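Local coordinates for McyG protein (Microcystis aeruginosa PCC 7806, PDB 4R0M) that probably activates phenylalanine or a related acid as an acyl-adenylate and loads it onto its carrier domain in microcystin assembly, at residues 217-222 with 243-248; 17-22 with 198-203; 464-469 with 485-490. All blocks are in the same frame, centred on the assembly; numbering follows the deposited sequence.

Contact 1 (217-222 with 243-248); sequences VTLNWM and DQIHVP
T218 and N220 lie beside Q244 and H246 on neighbouring parallel strands, 217-220 and 243-246, inside the nine-strand mixed sheet of the AMP-binding region; helix 227-240 links them, a beta-alpha-beta crossover. Four backbone bonds set the pairing: T218 N to D243 O, I245 N to T218 O, N220 N to I245 O and V247 N to N220 O. On the face with V217, L219 and I245 the contacts between the strands are apolar: V217 CG1, held trans to its own N (chi1 -180°), meets I245 CD1 at 3.6 Å. The face with N220 and H246 is polar. N220 ND2 reaches H246 ND1 at 3.3 Å, arriving at the ring edge in its plane, with amide and ring turned 68° apart, and its other hydrogen goes to M222 O at 2.9 Å. N220 OD1 receives M222 N from above the carbonyl plane, an Asx turn. Beyond the ring, H246 NE2 donates 2.7 Å to a lone pair of Q244 OE1. A leucine in place of N220 would probably leave ND1 of H246 without its donor and set the turn at M222 loose. With ND1 accepting and NE2 donating, H246 is probably neutral, its ring fixed from two sides.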
loop_
_atom_site.group_PDB
_atom_site.type_symbol
_atom_site.label_atom_id
_atom_site.label_comp_id
_atom_site.label_asym_id
_atom_site.label_seq_id
_atom_site.Cartn_x
_atom_site.Cartn_y
_atom_site.Cartn_z
ATOM N N VAL A 217 8.201 18.214 -5.025
ATOM C CA VAL A 217 9.137 17.106 -5.154
ATOM C C VAL A 217 8.585 15.927 -4.353
ATOM O O VAL A 217 8.528 15.970 -3.123
ATOM C CB VAL A 217 10.553 17.483 -4.664
ATOM C CG1 VAL A 217 11.501 16.302 -4.815
ATOM C CG2 VAL A 217 11.090 18.693 -5.423
ATOM N N THR A 218 8.149 14.892 -5.066
ATOM C CA THR A 218 7.605 13.692 -4.433
ATOM C C THR A 218 8.682 12.627 -4.282
ATOM O O THR A 218 9.562 12.501 -5.135
ATOM C CB THR A 218 6.414 13.099 -5.218
ATOM O OG1 THR A 218 6.857 12.637 -6.499
ATOM C CG2 THR A 218 5.305 14.130 -5.405
ATOM N N LEU A 219 8.610 11.872 -3.186
ATOM C CA LEU A 219 9.496 10.732 -2.962
ATOM C C LEU A 219 8.700 9.503 -2.528
ATOM O O LEU A 219 7.973 9.536 -1.530
ATOM C CB LEU A 219 10.586 11.069 -1.934
ATOM C CG LEU A 219 11.629 9.996 -1.588
ATOM C CD1 LEU A 219 12.971 10.623 -1.246
ATOM C CD2 LEU A 219 11.166 9.092 -0.453
ATOM N N ASN A 220 8.850 8.425 -3.294
ATOM C CA ASN A 220 8.241 7.145 -2.973
ATOM C C ASN A 220 9.295 6.092 -2.661
ATOM O O ASN A 220 10.319 6.005 -3.344
ATOM C CB ASN A 220 7.368 6.658 -4.129
ATOM C CG ASN A 220 6.836 5.254 -3.905
ATOM O OD1 ASN A 220 6.032 5.016 -3.007
ATOM N ND2 ASN A 220 7.291 4.314 -4.722
ATOM N N TRP A 221 9.040 5.293 -1.629
ATOM C CA TRP A 221 9.897 4.147 -1.339
ATOM C C TRP A 221 9.119 2.868 -1.162
ATOM O O TRP A 221 9.653 1.866 -0.693
ATOM C CB TRP A 221 10.831 4.429 -0.166
ATOM C CG TRP A 221 10.143 4.656 1.156
ATOM C CD1 TRP A 221 9.473 5.799 1.583
ATOM C CD2 TRP A 221 10.068 3.722 2.289
ATOM N NE1 TRP A 221 8.989 5.635 2.857
ATOM C CE2 TRP A 221 9.312 4.414 3.339
ATOM C CE3 TRP A 221 10.520 2.425 2.525
ATOM C CZ2 TRP A 221 9.040 3.816 4.563
ATOM C CZ3 TRP A 221 10.240 1.834 3.763
ATOM C CH2 TRP A 221 9.518 2.513 4.754
HETATM N N MSE A 222 7.868 2.855 -1.568
HETATM C CA MSE A 222 7.051 1.670 -1.579
HETATM C C MSE A 222 7.193 0.977 -2.877
HETATM O O MSE A 222 7.536 1.617 -3.818
HETATM C CB MSE A 222 5.596 2.030 -1.418
HETATM C CG MSE A 222 5.215 2.547 -0.039
HETATM SE SE MSE A 222 5.504 1.452 1.528
HETATM C CE MSE A 222 7.020 2.369 2.209
ATOM N N ASP A 243 8.975 17.051 -10.159
ATOM C CA ASP A 243 9.996 16.035 -9.923
ATOM C C ASP A 243 9.467 14.901 -9.047
ATOM O O ASP A 243 8.796 15.145 -8.038
ATOM C CB ASP A 243 11.239 16.656 -9.281
ATOM C CG ASP A 243 12.184 17.268 -10.300
ATOM O OD1 ASP A 243 12.303 16.728 -11.421
ATOM O OD2 ASP A 243 12.826 18.287 -9.970
ATOM N N GLN A 244 9.756 13.667 -9.453
ATOM C CA GLN A 244 9.409 12.489 -8.655
ATOM C C GLN A 244 10.609 11.570 -8.433
ATOM O O GLN A 244 11.419 11.347 -9.338
ATOM C CB GLN A 244 8.212 11.721 -9.244
ATOM C CG GLN A 244 8.436 11.076 -10.604
ATOM C CD GLN A 244 7.232 10.275 -11.065
ATOM O OE1 GLN A 244 7.058 9.112 -10.690
ATOM N NE2 GLN A 244 6.398 10.892 -11.897
ATOM N N ILE A 245 10.709 11.049 -7.215
ATOM C CA ILE A 245 11.821 10.195 -6.814
ATOM C C ILE A 245 11.292 8.832 -6.375
ATOM O O ILE A 245 10.279 8.746 -5.676
ATOM C CB ILE A 245 12.646 10.841 -5.679
ATOM C CG1 ILE A 245 13.001 12.290 -6.037
ATOM C CG2 ILE A 245 13.912 10.038 -5.406
ATOM C CD1 ILE A 245 13.320 13.166 -4.846
ATOM N N HIS A 246 11.979 7.775 -6.802
ATOM C CA HIS A 246 11.618 6.413 -6.427
ATOM C C HIS A 246 12.789 5.659 -5.865
ATOM O O HIS A 246 13.827 5.510 -6.517
ATOM C CB HIS A 246 10.988 5.679 -7.602
ATOM C CG HIS A 246 9.637 6.224 -7.992
ATOM N ND1 HIS A 246 8.503 5.860 -7.364
ATOM C CD2 HIS A 246 9.270 7.155 -8.962
ATOM C CE1 HIS A 246 7.462 6.510 -7.911
ATOM N NE2 HIS A 246 7.932 7.304 -8.887
ATOM N N VAL A 247 12.615 5.187 -4.632
ATOM C CA VAL A 247 13.653 4.480 -3.885
ATOM C C VAL A 247 13.174 3.049 -3.634
ATOM O O VAL A 247 12.001 2.850 -3.315
ATOM C CB VAL A 247 13.924 5.169 -2.525
ATOM C CG1 VAL A 247 15.241 4.697 -1.921
ATOM C CG2 VAL A 247 13.928 6.686 -2.672
ATOM N N PRO A 248 14.067 2.047 -3.782
ATOM C CA PRO A 248 13.667 0.673 -3.454
ATOM C C PRO A 248 13.427 0.527 -1.951
ATOM O O PRO A 248 14.194 1.069 -1.150
ATOM C CB PRO A 248 14.874 -0.173 -3.892
ATOM C CG PRO A 248 15.721 0.726 -4.735
ATOM C CD PRO A 248 15.471 2.112 -4.228
HETATM O O HOH W 1 10.224 1.493 -4.947
#

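Contact 2 (17-22 with 198-203); sequences RTLSEV and NILSMT
L200 of helix 196-210 pushes its CD1 methyl against the start of helix 19-27, and this is where the two segments fit tightly. CD1 lies 3.3 Å from R17 O and 3.8 Å from R17 CB, while V22 CG2 closes in at 3.7 Å, also touching L200 CD2. The valine and leucine side chains pass alongside, running in opposite senses. With chi1 of V22 at 163°, CG1 is turned trans to the backbone N, and it is CG2, next to that N, that lies against the leucine. No hydrogen bond crosses between the segments, so the fit rests on side-chain carbons and the carbonyl oxygens of R17 and T18.

Packing is slacker around L19, whose CD1 stands 4.3 Å from I199 CD1 and whose CD2 is as far from L200 CD2; L19 also packs on W88, F91 and I235. R17 makes the partly exposed side. Its CB faces L200, but the extended chain leads the guanidinium away, where NH2 bonds to T25 OG1 and NH1 weakly to E21 O, both in the helix that follows. T18 occupies the N-cap position, and L19 N is taken by H196 ND1. This is plain helix-to-helix packing: the first turn of an N-terminal helix docked largely through L200 onto helix 196-210 of the adenylate-forming fold, well away from the bound phenylalanyl-adenylate.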
loop_
_atom_site.group_PDB
_atom_site.type_symbol
_atom_site.label_atom_id
_atom_site.label_comp_id
_atom_site.label_asym_id
_atom_site.label_seq_id
_atom_site.Cartn_x
_atom_site.Cartn_y
_atom_site.Cartn_z
ATOM N N ARG A 17 -9.082 14.073 -19.908
ATOM C CA ARG A 17 -7.751 13.704 -20.370
ATOM C C ARG A 17 -7.537 12.193 -20.292
ATOM O O ARG A 17 -8.177 11.508 -19.495
ATOM C CB ARG A 17 -6.684 14.405 -19.523
ATOM C CG ARG A 17 -6.448 15.870 -19.853
ATOM C CD ARG A 17 -5.484 16.486 -18.848
ATOM N NE ARG A 17 -4.785 17.647 -19.392
ATOM C CZ ARG A 17 -3.621 17.597 -20.038
ATOM N NH1 ARG A 17 -3.004 16.438 -20.231
ATOM N NH2 ARG A 17 -3.068 18.714 -20.493
ATOM N N THR A 18 -6.646 11.684 -21.138
ATOM C CA THR A 18 -6.144 10.319 -21.013
ATOM C C THR A 18 -4.743 10.382 -20.420
ATOM O O THR A 18 -4.165 11.466 -20.296
ATOM C CB THR A 18 -6.076 9.591 -22.370
ATOM O OG1 THR A 18 -5.186 10.291 -23.246
ATOM C CG2 THR A 18 -7.458 9.487 -23.004
ATOM N N LEU A 19 -4.195 9.224 -20.062
ATOM C CA LEU A 19 -2.851 9.161 -19.490
ATOM C C LEU A 19 -1.767 9.599 -20.480
ATOM O O LEU A 19 -0.787 10.230 -20.086
ATOM C CB LEU A 19 -2.558 7.761 -18.933
ATOM C CG LEU A 19 -3.310 7.370 -17.654
ATOM C CD1 LEU A 19 -3.211 5.874 -17.403
ATOM C CD2 LEU A 19 -2.808 8.149 -16.447
ATOM N N SER A 20 -1.958 9.277 -21.756
ATOM C CA SER A 20 -1.015 9.668 -22.809
ATOM C C SER A 20 -0.888 11.189 -22.954
ATOM O O SER A 20 0.219 11.710 -23.087
ATOM C CB SER A 20 -1.388 9.021 -24.145
ATOM O OG SER A 20 -2.787 9.023 -24.337
ATOM N N GLU A 21 -2.021 11.888 -22.905
ATOM C CA GLU A 21 -2.046 13.353 -22.960
ATOM C C GLU A 21 -1.349 13.983 -21.757
ATOM O O GLU A 21 -0.659 14.998 -21.891
ATOM C CB GLU A 21 -3.486 13.867 -23.065
ATOM C CG GLU A 21 -4.148 13.570 -24.404
ATOM C CD GLU A 21 -5.661 13.702 -24.371
ATOM O OE1 GLU A 21 -6.213 14.136 -23.338
ATOM O OE2 GLU A 21 -6.301 13.363 -25.391
ATOM N N VAL A 22 -1.533 13.372 -20.588
ATOM C CA VAL A 22 -0.898 13.822 -19.348
ATOM C C VAL A 22 0.630 13.734 -19.435
ATOM O O VAL A 22 1.333 14.668 -19.043
ATOM C CB VAL A 22 -1.448 13.047 -18.128
ATOM C CG1 VAL A 22 -0.533 13.177 -16.920
ATOM C CG2 VAL A 22 -2.846 13.539 -17.785
ATOM N N ASN A 198 -10.925 7.545 -13.810
ATOM C CA ASN A 198 -10.760 7.202 -12.391
ATOM C C ASN A 198 -9.499 7.832 -11.812
ATOM O O ASN A 198 -9.553 8.556 -10.819
ATOM C CB ASN A 198 -10.691 5.676 -12.183
ATOM C CG ASN A 198 -12.042 4.983 -12.316
ATOM O OD1 ASN A 198 -12.113 3.840 -12.778
ATOM N ND2 ASN A 198 -13.112 5.657 -11.907
ATOM N N ILE A 199 -8.369 7.549 -12.456
ATOM C CA ILE A 199 -7.051 7.969 -11.985
ATOM C C ILE A 199 -6.899 9.496 -11.988
ATOM O O ILE A 199 -6.495 10.089 -10.984
ATOM C CB ILE A 199 -5.928 7.297 -12.815
ATOM C CG1 ILE A 199 -5.963 5.776 -12.619
ATOM C CG2 ILE A 199 -4.558 7.852 -12.438
ATOM C CD1 ILE A 199 -5.304 4.981 -13.728
ATOM N N LEU A 200 -7.248 10.121 -13.110
ATOM C CA LEU A 200 -7.072 11.564 -13.274
ATOM C C LEU A 200 -8.068 12.396 -12.473
ATOM O O LEU A 200 -7.814 13.566 -12.183
ATOM C CB LEU A 200 -7.057 11.953 -14.756
ATOM C CG LEU A 200 -5.884 11.323 -15.517
ATOM C CD1 LEU A 200 -5.964 11.623 -17.004
ATOM C CD2 LEU A 200 -4.542 11.763 -14.942
ATOM N N SER A 201 -9.189 11.780 -12.101
ATOM C CA SER A 201 -10.149 12.401 -11.194
ATOM C C SER A 201 -9.646 12.398 -9.743
ATOM O O SER A 201 -10.006 13.278 -8.957
ATOM C CB SER A 201 -11.508 11.714 -11.303
ATOM O OG SER A 201 -12.077 11.905 -12.587
HETATM N N MSE A 202 -8.794 11.461 -9.377
HETATM C CA MSE A 202 -8.165 11.457 -8.089
HETATM C C MSE A 202 -7.096 12.484 -8.113
HETATM O O MSE A 202 -6.988 13.258 -7.191
HETATM C CB MSE A 202 -7.631 10.054 -7.795
HETATM C CG MSE A 202 -6.832 9.913 -6.511
HETATM SE SE MSE A 202 -4.993 10.507 -6.603
HETATM C CE MSE A 202 -4.514 10.599 -4.775
ATOM N N THR A 203 -6.310 12.491 -9.162
ATOM C CA THR A 203 -5.192 13.420 -9.301
ATOM C C THR A 203 -5.658 14.858 -9.159
ATOM O O THR A 203 -5.136 15.605 -8.328
ATOM C CB THR A 203 -4.500 13.282 -10.670
ATOM O OG1 THR A 203 -5.432 13.528 -11.722
ATOM C CG2 THR A 203 -3.961 11.909 -10.840
#

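Contact 3 (464-469 with 485-490); sequences VSYTAA and TFSPES
A468 and T485 form an antiparallel hydrogen-bonded pair, with A468 N to T485 O at 2.8 Å and T485 N to A468 O at 3.0 Å, where strands 468-474 and 479-486 of a beta hairpin come to their open end. Past this pair the strands stay together by weaker means: F486 CA points its hydrogen at Y466 O across 3.4 Å, and T467 CA does likewise to T485 O.

Among the side chains, A468 CB rests 3.4 Å from T485 OG1; a chi1 of 55° tucks that hydroxyl between the backbone N and carbonyl carbon of T485. T467 lays its CG2 methyl 3.5 Å from T485 O, while its OG1 passes F486 CB more distantly. Further out, Y466 CB meets S487 CB at 3.5 Å, and the same S487 carbon comes at the tyrosine ring obliquely. The sheet probably belongs to the C-terminal subdomain of the adenylate-forming (ANL) fold.

The two segments are thus joined by two main-chain hydrogen bonds, CA-H...O contacts and small carbon contacts. Other groups tie the hairpin's end to its surroundings: S487 OG bonds to L521 O, T467 OG1 weakly to E457, Y466 OH to R523, the Y466 ring takes K528 in a cation-pi contact, and the F486 ring turns away onto V518 and P520 of strand 517-520, the sheet's third strand. The positive charges beside Y466 would probably polarise its ring and hydroxyl.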
loop_
_atom_site.group_PDB
_atom_site.type_symbol
_atom_site.label_atom_id
_atom_site.label_comp_id
_atom_site.label_asym_id
_atom_site.label_seq_id
_atom_site.Cartn_x
_atom_site.Cartn_y
_atom_site.Cartn_z
ATOM N N VAL A 464 9.530 -4.413 15.278
ATOM C CA VAL A 464 8.475 -3.574 14.751
ATOM C C VAL A 464 8.091 -3.913 13.315
ATOM O O VAL A 464 8.931 -4.096 12.474
ATOM C CB VAL A 464 8.860 -2.100 14.892
ATOM C CG1 VAL A 464 7.943 -1.182 14.114
ATOM C CG2 VAL A 464 8.846 -1.689 16.338
ATOM N N SER A 465 6.794 -3.923 13.073
ATOM C CA SER A 465 6.172 -4.217 11.797
ATOM C C SER A 465 5.891 -5.683 11.471
ATOM O O SER A 465 5.482 -5.993 10.397
ATOM C CB SER A 465 6.977 -3.627 10.669
ATOM O OG SER A 465 8.114 -4.377 10.411
ATOM N N TYR A 466 6.092 -6.563 12.431
ATOM C CA TYR A 466 5.788 -7.972 12.298
ATOM C C TYR A 466 4.771 -8.483 13.289
ATOM O O TYR A 466 4.736 -9.644 13.565
ATOM C CB TYR A 466 7.043 -8.793 12.444
ATOM C CG TYR A 466 8.094 -8.515 11.445
ATOM C CD1 TYR A 466 8.088 -9.134 10.244
ATOM C CD2 TYR A 466 9.097 -7.643 11.712
ATOM C CE1 TYR A 466 9.042 -8.884 9.319
ATOM C CE2 TYR A 466 10.060 -7.391 10.792
ATOM C CZ TYR A 466 10.019 -8.029 9.599
ATOM O OH TYR A 466 10.968 -7.801 8.680
ATOM N N THR A 467 3.983 -7.598 13.863
ATOM C CA THR A 467 3.122 -7.933 14.959
ATOM C C THR A 467 1.674 -7.905 14.557
ATOM O O THR A 467 1.310 -7.145 13.740
ATOM C CB THR A 467 3.368 -6.998 16.126
ATOM O OG1 THR A 467 4.729 -7.060 16.482
ATOM C CG2 THR A 467 2.592 -7.412 17.275
ATOM N N ALA A 468 0.867 -8.799 15.095
ATOM C CA ALA A 468 -0.564 -8.854 14.803
ATOM C C ALA A 468 -1.378 -9.270 16.026
ATOM O O ALA A 468 -0.931 -10.082 16.838
ATOM C CB ALA A 468 -0.837 -9.797 13.642
ATOM N N ALA A 469 -2.572 -8.699 16.147
ATOM C CA ALA A 469 -3.505 -9.064 17.201
ATOM C C ALA A 469 -4.883 -9.333 16.601
ATOM O O ALA A 469 -5.448 -8.481 15.911
ATOM C CB ALA A 469 -3.576 -7.965 18.250
ATOM N N THR A 485 0.597 -12.611 17.459
ATOM C CA THR A 485 1.747 -13.114 16.724
ATOM C C THR A 485 2.753 -11.990 16.553
ATOM O O THR A 485 2.375 -10.829 16.393
ATOM C CB THR A 485 1.352 -13.666 15.343
ATOM O OG1 THR A 485 0.637 -12.663 14.612
ATOM C CG2 THR A 485 0.477 -14.910 15.488
ATOM N N PHE A 486 4.034 -12.341 16.597
ATOM C CA PHE A 486 5.109 -11.364 16.506
ATOM C C PHE A 486 6.376 -12.018 15.962
ATOM O O PHE A 486 6.442 -13.239 15.823
ATOM C CB PHE A 486 5.376 -10.742 17.886
ATOM C CG PHE A 486 6.194 -11.613 18.799
ATOM C CD1 PHE A 486 5.618 -12.692 19.460
ATOM C CD2 PHE A 486 7.547 -11.355 18.997
ATOM C CE1 PHE A 486 6.373 -13.497 20.297
ATOM C CE2 PHE A 486 8.309 -12.159 19.832
ATOM C CZ PHE A 486 7.720 -13.231 20.484
ATOM N N SER A 487 7.372 -11.196 15.651
ATOM C CA SER A 487 8.693 -11.684 15.287
ATOM C C SER A 487 9.717 -11.131 16.273
ATOM O O SER A 487 9.669 -9.945 16.606
ATOM C CB SER A 487 9.047 -11.275 13.858
ATOM O OG SER A 487 10.264 -11.868 13.445
ATOM N N PRO A 488 10.635 -11.990 16.759
ATOM C CA PRO A 488 11.620 -11.564 17.755
ATOM C C PRO A 488 12.710 -10.678 17.161
ATOM O O PRO A 488 13.152 -10.906 16.032
ATOM C CB PRO A 488 12.229 -12.885 18.252
ATOM C CG PRO A 488 11.384 -13.976 17.679
ATOM C CD PRO A 488 10.785 -13.416 16.428
ATOM N N GLU A 489 13.133 -9.678 17.928
ATOM C CA GLU A 489 14.223 -8.791 17.530
ATOM C C GLU A 489 15.576 -9.385 17.935
ATOM O O GLU A 489 16.625 -8.777 17.709
ATOM C CB GLU A 489 14.030 -7.402 18.149
ATOM C CG GLU A 489 14.713 -6.272 17.390
ATOM C CD GLU A 489 14.186 -4.903 17.776
ATOM O OE1 GLU A 489 14.151 -4.588 18.986
ATOM O OE2 GLU A 489 13.810 -4.137 16.863
ATOM N N SER A 490 15.534 -10.581 18.521
ATOM C CA SER A 490 16.729 -11.294 18.973
ATOM C C SER A 490 17.640 -11.676 17.810
ATOM O O SER A 490 17.226 -11.645 16.645
ATOM C CB SER A 490 16.331 -12.551 19.754
ATOM O OG SER A 490 15.482 -12.231 20.843
#

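Along the chain the contacts come in series: contact 2 closes at helix 196-210, contact 1 opens on strand 217-220, the next element, and contact 3 follows far downstream. Contact 1 and helix 196-210 of contact 2 lie in the AMP-binding region; the two contacts' centres are 20 Å apart, and helix 227-240 touches both, packing on N220 and Q244 as well as on L19, V22 and I199. Contact 3 belongs to a separate three-strand sheet, 27 Å between centres from contact 1 and 40 Å from contact 2, across the middle of the chain from contact 2. The side chain of M222 comes within about 7 Å of the bound adenylate, so contact 1 lies nearest the site.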